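Local coordinates for protein ATP-dependent DNA helicase PIF1 (Candida albicans, PDB 7OTJ) that unwinds DNA in the 5'-3' direction using ATP hydrolysis, and probably resolves G-quadruplexes to maintain nuclear and mitochondrial genome stability, at residues A[188-191]-A[192-195]; A[194-197]-A[198-201]; A[119-122]-A[123-127]. One frame throughout, in Å; residues are numbered along the deposited sequence.

Interaction 1: A[188-191]-A[192-195]. With ADP (adenosine-5'-diphosphate), chain E; ALF (tetrafluoroaluminate ion), chain F.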
loop_
_atom_site.group_PDB
_atom_site.type_symbol
_atom_site.label_atom_id
_atom_site.label_comp_id
_atom_site.label_asym_id
_atom_site.label_seq_id
_atom_site.Cartn_x
_atom_site.Cartn_y
_atom_site.Cartn_z
ATOM N N GLU A 188 -21.571 -2.090 -7.487
ATOM C CA GLU A 188 -21.923 -0.687 -7.294
ATOM C C GLU A 188 -20.680 0.128 -6.945
ATOM O O GLU A 188 -20.040 -0.114 -5.915
ATOM C CB GLU A 188 -22.979 -0.552 -6.198
ATOM C CG GLU A 188 -23.360 0.878 -5.865
ATOM C CD GLU A 188 -24.314 0.965 -4.687
ATOM O OE1 GLU A 188 -24.938 2.033 -4.507
ATOM O OE2 GLU A 188 -24.440 -0.031 -3.941
ATOM N N ILE A 189 -20.374 1.125 -7.772
ATOM C CA ILE A 189 -19.194 1.963 -7.587
ATOM C C ILE A 189 -19.573 3.139 -6.693
ATOM O O ILE A 189 -20.521 3.871 -6.989
ATOM C CB ILE A 189 -18.641 2.437 -8.940
ATOM C CG1 ILE A 189 -17.974 1.270 -9.665
ATOM C CG2 ILE A 189 -17.660 3.598 -8.774
ATOM C CD1 ILE A 189 -17.472 1.613 -11.036
ATOM N N PHE A 190 -18.860 3.290 -5.575
ATOM C CA PHE A 190 -19.110 4.343 -4.597
ATOM C C PHE A 190 -18.197 5.550 -4.755
ATOM O O PHE A 190 -18.636 6.682 -4.521
ATOM C CB PHE A 190 -18.959 3.794 -3.171
ATOM C CG PHE A 190 -20.019 2.796 -2.781
ATOM C CD1 PHE A 190 -21.307 3.210 -2.483
ATOM C CD2 PHE A 190 -19.721 1.445 -2.698
ATOM C CE1 PHE A 190 -22.284 2.296 -2.125
ATOM C CE2 PHE A 190 -20.691 0.525 -2.336
ATOM C CZ PHE A 190 -21.972 0.951 -2.050
ATOM N N ARG A 191 -16.923 5.338 -5.109
ATOM C CA ARG A 191 -15.955 6.436 -5.092
ATOM C C ARG A 191 -16.360 7.581 -6.023
ATOM O O ARG A 191 -16.211 8.757 -5.671
ATOM C CB ARG A 191 -14.560 5.918 -5.450
ATOM C CG ARG A 191 -13.496 6.999 -5.419
ATOM C CD ARG A 191 -12.104 6.452 -5.678
ATOM N NE ARG A 191 -11.663 5.504 -4.657
ATOM C CZ ARG A 191 -11.195 4.290 -4.915
ATOM N NH1 ARG A 191 -11.097 3.833 -6.152
ATOM N NH2 ARG A 191 -10.803 3.518 -3.907
ATOM N N GLN A 192 -16.861 7.265 -7.216
ATOM C CA GLN A 192 -17.276 8.289 -8.169
ATOM C C GLN A 192 -18.792 8.311 -8.367
ATOM O O GLN A 192 -19.279 8.769 -9.405
ATOM C CB GLN A 192 -16.565 8.091 -9.512
ATOM C CG GLN A 192 -15.035 8.035 -9.443
ATOM C CD GLN A 192 -14.494 6.647 -9.116
ATOM O OE1 GLN A 192 -15.253 5.691 -8.975
ATOM N NE2 GLN A 192 -13.176 6.536 -8.996
ATOM N N LYS A 193 -19.549 7.870 -7.353
ATOM C CA LYS A 193 -20.975 7.593 -7.536
ATOM C C LYS A 193 -21.743 8.807 -8.046
ATOM O O LYS A 193 -22.766 8.654 -8.726
ATOM C CB LYS A 193 -21.586 7.101 -6.224
ATOM C CG LYS A 193 -23.003 6.558 -6.362
ATOM C CD LYS A 193 -23.477 5.922 -5.066
ATOM C CE LYS A 193 -24.809 5.216 -5.253
ATOM N NZ LYS A 193 -24.714 4.128 -6.265
ATOM N N GLY A 194 -21.261 10.016 -7.753
ATOM C CA GLY A 194 -21.999 11.209 -8.130
ATOM C C GLY A 194 -22.014 11.492 -9.619
ATOM O O GLY A 194 -22.870 12.248 -10.087
ATOM N N ASP A 195 -21.095 10.904 -10.377
ATOM C CA ASP A 195 -20.867 11.290 -11.768
ATOM C C ASP A 195 -20.906 10.035 -12.630
ATOM O O ASP A 195 -19.887 9.359 -12.795
ATOM C CB ASP A 195 -19.538 12.018 -11.905
ATOM C CG ASP A 195 -19.294 12.538 -13.301
ATOM O OD1 ASP A 195 -20.145 12.335 -14.197
ATOM O OD2 ASP A 195 -18.234 13.163 -13.495
HETATM P PB ADP E . -12.225 -0.436 -3.222
HETATM O O1B ADP E . -13.076 -1.452 -3.959
HETATM O O2B ADP E . -11.353 -1.002 -2.123
HETATM O O3B ADP E . -11.532 0.554 -4.122
HETATM P PA ADP E . -12.943 1.347 -1.114
HETATM O O1A ADP E . -13.240 0.457 0.066
HETATM O O2A ADP E . -11.611 2.044 -1.220
HETATM O O3A ADP E . -13.285 0.503 -2.449
HETATM O "O5'" ADP E . -14.079 2.476 -1.219
HETATM C "C5'" ADP E . -13.817 3.690 -1.913
HETATM C "C4'" ADP E . -14.747 4.760 -1.378
HETATM O "O4'" ADP E . -16.092 4.285 -1.412
HETATM C "C3'" ADP E . -14.413 5.073 0.069
HETATM O "O3'" ADP E . -14.167 6.474 0.189
HETATM C "C2'" ADP E . -15.646 4.706 0.868
HETATM O "O2'" ADP E . -15.946 5.720 1.831
HETATM C "C1'" ADP E . -16.743 4.588 -0.178
HETATM N N9 ADP E . -17.667 3.486 0.160
HETATM C C8 ADP E . -17.342 2.182 0.209
HETATM N N7 ADP E . -18.419 1.428 0.544
HETATM C C5 ADP E . -19.458 2.262 0.719
HETATM C C6 ADP E . -20.889 2.128 1.080
HETATM N N6 ADP E . -21.436 0.914 1.336
HETATM N N1 ADP E . -21.628 3.260 1.154
HETATM C C2 ADP E . -21.094 4.471 0.903
HETATM N N3 ADP E . -19.808 4.663 0.568
HETATM C C4 ADP E . -18.956 3.620 0.465
HETATM AL AL ALF F . -9.545 0.149 -5.046
HETATM F F1 ALF F . -8.873 -0.973 -3.837
HETATM F F2 ALF F . -10.219 1.287 -6.247
HETATM F F3 ALF F . -10.232 -1.260 -5.901
HETATM F F4 ALF F . -8.932 1.572 -4.157
HETATM O O HOH W 1 -7.386 -0.312 -6.044
#

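Interaction 2: A[194-197]-A[198-201]. Unlike the reference sequence in segment 198-201: D200 (reference Asn).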
loop_
_atom_site.group_PDB
_atom_site.type_symbol
_atom_site.label_atom_id
_atom_site.label_comp_id
_atom_site.label_asym_id
_atom_site.label_seq_id
_atom_site.Cartn_x
_atom_site.Cartn_y
_atom_site.Cartn_z
ATOM N N GLY A 194 -21.261 10.016 -7.753
ATOM C CA GLY A 194 -21.999 11.209 -8.130
ATOM C C GLY A 194 -22.014 11.492 -9.619
ATOM O O GLY A 194 -22.870 12.248 -10.087
ATOM N N ASP A 195 -21.095 10.904 -10.377
ATOM C CA ASP A 195 -20.867 11.290 -11.768
ATOM C C ASP A 195 -20.906 10.035 -12.630
ATOM O O ASP A 195 -19.887 9.359 -12.795
ATOM C CB ASP A 195 -19.538 12.018 -11.905
ATOM C CG ASP A 195 -19.294 12.538 -13.301
ATOM O OD1 ASP A 195 -20.145 12.335 -14.197
ATOM O OD2 ASP A 195 -18.234 13.163 -13.495
ATOM N N GLN A 196 -22.075 9.749 -13.206
ATOM C CA GLN A 196 -22.240 8.486 -13.916
ATOM C C GLN A 196 -21.364 8.433 -15.160
ATOM O O GLN A 196 -20.801 7.377 -15.479
ATOM C CB GLN A 196 -23.706 8.268 -14.281
ATOM C CG GLN A 196 -23.949 6.971 -15.039
ATOM C CD GLN A 196 -23.473 5.737 -14.280
ATOM O OE1 GLN A 196 -23.647 5.633 -13.067
ATOM N NE2 GLN A 196 -22.867 4.796 -14.998
ATOM N N ARG A 197 -21.212 9.565 -15.856
ATOM C CA ARG A 197 -20.340 9.611 -17.022
ATOM C C ARG A 197 -18.907 9.275 -16.643
ATOM O O ARG A 197 -18.232 8.518 -17.348
ATOM C CB ARG A 197 -20.412 10.998 -17.670
ATOM C CG ARG A 197 -19.394 11.233 -18.774
ATOM C CD ARG A 197 -19.632 10.285 -19.926
ATOM N NE ARG A 197 -18.596 10.361 -20.950
ATOM C CZ ARG A 197 -18.406 9.438 -21.884
ATOM N NH1 ARG A 197 -19.132 8.331 -21.919
ATOM N NH2 ARG A 197 -17.466 9.630 -22.807
ATOM N N PHE A 198 -18.431 9.826 -15.524
ATOM C CA PHE A 198 -17.099 9.491 -15.036
ATOM C C PHE A 198 -16.964 7.988 -14.815
ATOM O O PHE A 198 -15.947 7.388 -15.186
ATOM C CB PHE A 198 -16.809 10.261 -13.744
ATOM C CG PHE A 198 -15.365 10.240 -13.327
ATOM C CD1 PHE A 198 -14.363 9.950 -14.239
ATOM C CD2 PHE A 198 -15.007 10.505 -12.014
ATOM C CE1 PHE A 198 -13.034 9.930 -13.854
ATOM C CE2 PHE A 198 -13.677 10.483 -11.621
ATOM C CZ PHE A 198 -12.692 10.195 -12.542
ATOM N N ILE A 199 -17.989 7.362 -14.229
ATOM C CA ILE A 199 -17.966 5.918 -14.006
ATOM C C ILE A 199 -17.904 5.171 -15.334
ATOM O O ILE A 199 -17.146 4.200 -15.480
ATOM C CB ILE A 199 -19.178 5.492 -13.153
ATOM C CG1 ILE A 199 -19.095 6.116 -11.762
ATOM C CG2 ILE A 199 -19.260 3.974 -13.030
ATOM C CD1 ILE A 199 -20.295 5.814 -10.897
ATOM N N ASP A 200 -18.684 5.613 -16.325
ATOM C CA ASP A 200 -18.623 4.978 -17.640
ATOM C C ASP A 200 -17.227 5.090 -18.244
ATOM O O ASP A 200 -16.712 4.123 -18.818
ATOM C CB ASP A 200 -19.643 5.609 -18.593
ATOM C CG ASP A 200 -21.078 5.471 -18.107
ATOM O OD1 ASP A 200 -21.373 4.520 -17.349
ATOM O OD2 ASP A 200 -21.921 6.311 -18.499
ATOM N N MET A 201 -16.592 6.257 -18.101
ATOM C CA MET A 201 -15.261 6.469 -18.664
ATOM C C MET A 201 -14.237 5.557 -18.002
ATOM O O MET A 201 -13.411 4.933 -18.677
ATOM C CB MET A 201 -14.849 7.935 -18.504
ATOM C CG MET A 201 -15.634 8.919 -19.354
ATOM S SD MET A 201 -15.514 10.604 -18.699
ATOM C CE MET A 201 -13.736 10.836 -18.644
#

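Interaction 3: A[119-122]-A[123-127]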
loop_
_atom_site.group_PDB
_atom_site.type_symbol
_atom_site.label_atom_id
_atom_site.label_comp_id
_atom_site.label_asym_id
_atom_site.label_seq_id
_atom_site.Cartn_x
_atom_site.Cartn_y
_atom_site.Cartn_z
ATOM N N LYS A 119 4.346 -20.730 -2.945
ATOM C CA LYS A 119 5.251 -20.911 -1.815
ATOM C C LYS A 119 4.506 -20.754 -0.497
ATOM O O LYS A 119 4.652 -21.573 0.416
ATOM C CB LYS A 119 6.410 -19.916 -1.892
ATOM C CG LYS A 119 7.319 -20.088 -3.098
ATOM C CD LYS A 119 8.462 -19.084 -3.077
ATOM C CE LYS A 119 9.537 -19.456 -4.078
ATOM N NZ LYS A 119 10.684 -18.511 -4.022
ATOM N N LEU A 120 3.691 -19.702 -0.382
ATOM C CA LEU A 120 2.900 -19.517 0.829
ATOM C C LEU A 120 2.022 -20.731 1.096
ATOM O O LEU A 120 1.862 -21.145 2.249
ATOM C CB LEU A 120 2.048 -18.256 0.712
ATOM C CG LEU A 120 2.830 -16.939 0.752
ATOM C CD1 LEU A 120 1.963 -15.765 0.313
ATOM C CD2 LEU A 120 3.389 -16.712 2.147
ATOM N N ASN A 121 1.452 -21.315 0.039
ATOM C CA ASN A 121 0.619 -22.502 0.198
ATOM C C ASN A 121 1.415 -23.661 0.790
ATOM O O ASN A 121 1.004 -24.266 1.787
ATOM C CB ASN A 121 0.012 -22.890 -1.149
ATOM C CG ASN A 121 -1.084 -23.929 -1.013
ATOM O OD1 ASN A 121 -1.640 -24.122 0.071
ATOM N ND2 ASN A 121 -1.406 -24.601 -2.113
ATOM N N GLU A 122 2.573 -23.967 0.193
ATOM C CA GLU A 122 3.407 -25.063 0.680
ATOM C C GLU A 122 3.903 -24.795 2.093
ATOM O O GLU A 122 3.999 -25.719 2.908
ATOM C CB GLU A 122 4.585 -25.292 -0.268
ATOM C CG GLU A 122 4.170 -25.695 -1.687
ATOM C CD GLU A 122 5.346 -26.101 -2.570
ATOM O OE1 GLU A 122 5.138 -26.242 -3.794
ATOM O OE2 GLU A 122 6.468 -26.288 -2.049
ATOM N N ILE A 123 4.216 -23.537 2.404
ATOM C CA ILE A 123 4.733 -23.211 3.729
ATOM C C ILE A 123 3.634 -23.355 4.768
ATOM O O ILE A 123 3.862 -23.879 5.865
ATOM C CB ILE A 123 5.343 -21.794 3.735
ATOM C CG1 ILE A 123 6.807 -21.852 3.305
ATOM C CG2 ILE A 123 5.236 -21.156 5.110
ATOM C CD1 ILE A 123 7.149 -20.984 2.132
ATOM N N ALA A 124 2.422 -22.912 4.429
ATOM C CA ALA A 124 1.282 -23.091 5.319
ATOM C C ALA A 124 1.097 -24.558 5.689
ATOM O O ALA A 124 0.990 -24.902 6.871
ATOM C CB ALA A 124 0.020 -22.544 4.655
ATOM N N LYS A 125 1.059 -25.438 4.687
ATOM C CA LYS A 125 0.883 -26.861 4.953
ATOM C C LYS A 125 2.004 -27.402 5.832
ATOM O O LYS A 125 1.749 -28.108 6.814
ATOM C CB LYS A 125 0.795 -27.634 3.637
ATOM C CG LYS A 125 -0.399 -27.235 2.774
ATOM C CD LYS A 125 -0.380 -27.928 1.422
ATOM C CE LYS A 125 -1.550 -27.478 0.568
ATOM N NZ LYS A 125 -1.591 -28.189 -0.735
ATOM N N ASN A 126 3.253 -27.070 5.501
ATOM C CA ASN A 126 4.387 -27.654 6.211
ATOM C C ASN A 126 4.411 -27.226 7.672
ATOM O O ASN A 126 4.452 -28.069 8.576
ATOM C CB ASN A 126 5.694 -27.263 5.525
ATOM C CG ASN A 126 6.880 -28.027 6.067
ATOM O OD1 ASN A 126 7.263 -29.062 5.521
ATOM N ND2 ASN A 126 7.465 -27.529 7.152
ATOM N N LEU A 127 4.392 -25.915 7.923
ATOM C CA LEU A 127 4.527 -25.414 9.286
ATOM C C LEU A 127 3.377 -25.856 10.178
ATOM O O LEU A 127 3.552 -25.983 11.396
ATOM C CB LEU A 127 4.622 -23.891 9.270
ATOM C CG LEU A 127 5.768 -23.268 8.472
ATOM C CD1 LEU A 127 5.739 -21.777 8.660
ATOM C CD2 LEU A 127 7.096 -23.837 8.916
#

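Interaction 1: A[188-191]-A[192-195]
R191 and Q192 leave the chain side by side, in a loop that probably corresponds to motif IV of superfamily 1 helicases, where an aromatic residue and an arginine read the nucleotide together. Here the arginine meets a mimic of the phosphate in flight: the aluminium of the tetrafluoroaluminate lies between ADP O3B and a water on the opposite side. The aluminium also lies in the guanidinium plane, at the edge of R191. The bond from R191 NH1 to fluoride F2 is nearly straight (2.7 Å, 167°), while NH2 gives 2.7 Å to F4. A bend at chi3 (-63°) in an otherwise extended CB-CG-CD chain turns the group to the phosphates, and T459 OG1 and the S481 carbonyl accept from NE and NH1. F190 lays one ring face flat under the adenine, with ADP C6 3.4 Å above the ring centre; CG of E188 lies over the rim of the other face, so the ring is sandwiched.

Further out, the Q192 amide stands almost perpendicular to the guanidinium (87°), its NE2 bound to the carbonyl of A483 and its CD near CB of R191 (3.7 Å). Two overlapping type I turns shape the backbone; in the first, K193 N donates to F190 O (3.2 Å). K193 runs back to E188 in a salt bridge: NZ lies 2.7 Å from E188 OE1 and uses the anti lone pair of that oxygen.

Interaction 2: A[194-197]-A[198-201]
D195 and F198 pack closely where the loop becomes a helix. Behind the capping carboxylate lies the buried side of the helix: F198 CB is 3.2 Å from D195 OD2, and the two side chains cross at about a right angle. With CG swung anti to its own N (chi1 -176°), D195 reaches forward to take the amide of F198 on OD1, a weak bond of 3.3 Å; OD2 is meanwhile paired with R486, so both oxygens are occupied. I199 faces inward too, its CG1 3.5 Å from D195 O, and the same oxygen accepts from I199 N.

This is an N-cap: D195 precedes helix 196-204, which follows the nucleotide-contacting loop, and would favourably meet the positive end of the helix dipole. From here the regular i to i+4 bonds take over, including M201 N to R197 O. On the flank packed against helix 212-219, R197 lies across the next turn, one guanidinium face over M201 CG, 3.7 Å from NE to that carbon, with NE salt-bridged to D217.

The outer side is looser and polar. Q196, bent at chi2 (57°), curls over the first turn until NE2 meets OD1 of D200 at 2.8 Å. The bond is far from straight (138°) and enters from above the carboxylate plane; D200 is an asparagine in the reference sequence.

Interaction 3: A[119-122]-A[123-127]
N121 and K125, one turn apart, converge on a single carboxylate oxygen, OE2 of E178: the lysine NZ makes a salt bridge to it and the asparagine ND2 a hydrogen bond. The asparagine's other end, OD1, accepts from the amide of F134, which should fix the rotation of its amide group. Between the two side chains the lysine's CE, not its NZ, comes closest, 3.4 Å from N121 OD1. With CG beside the backbone N (chi1 -62°), the extended lysine chain passes the asparagine obliquely.

Beneath them runs an unbroken ladder of i to i+4 bonds: I123 N to K119 O (2.8 Å), A124 N to L120 O (2.9 Å), K125 N to N121 O (3.1 Å), and N126 N to E122 O (3.0 Å). On another side of the helix I123 CD1 lies 4.2 Å from CB of K119, and the I123 side chain packs against I85 and F74. L120 and A124 share W98 as a neighbour. The amphipathic helix 114-128 so formed is the crossover of a beta-alpha-beta unit, joining parallel strands 103-107 and 138-143 of the P-loop NTPase core.

In the fold
Followed from the N terminus, the first contact met is interaction 3, on the crossover helix between strands 103-107 and 138-143. The chain then runs through that second strand and on to edge strand 182-186 before reaching interaction 1, whose centre is about 39 Å from that of interaction 3. Each contact spans only a turn or two of chain, and none encloses another. Interactions 1 and 2 are consecutive and share G194 and D195; they also touch in space, with Q192 CG 3.5 Å from F198 CE2 and I189 CD1 3.6 Å from I199 CG2. Together they join the nucleotide-binding loop to helix 196-204, whereas interaction 3 lies far away, on a flank of the six-stranded parallel sheet.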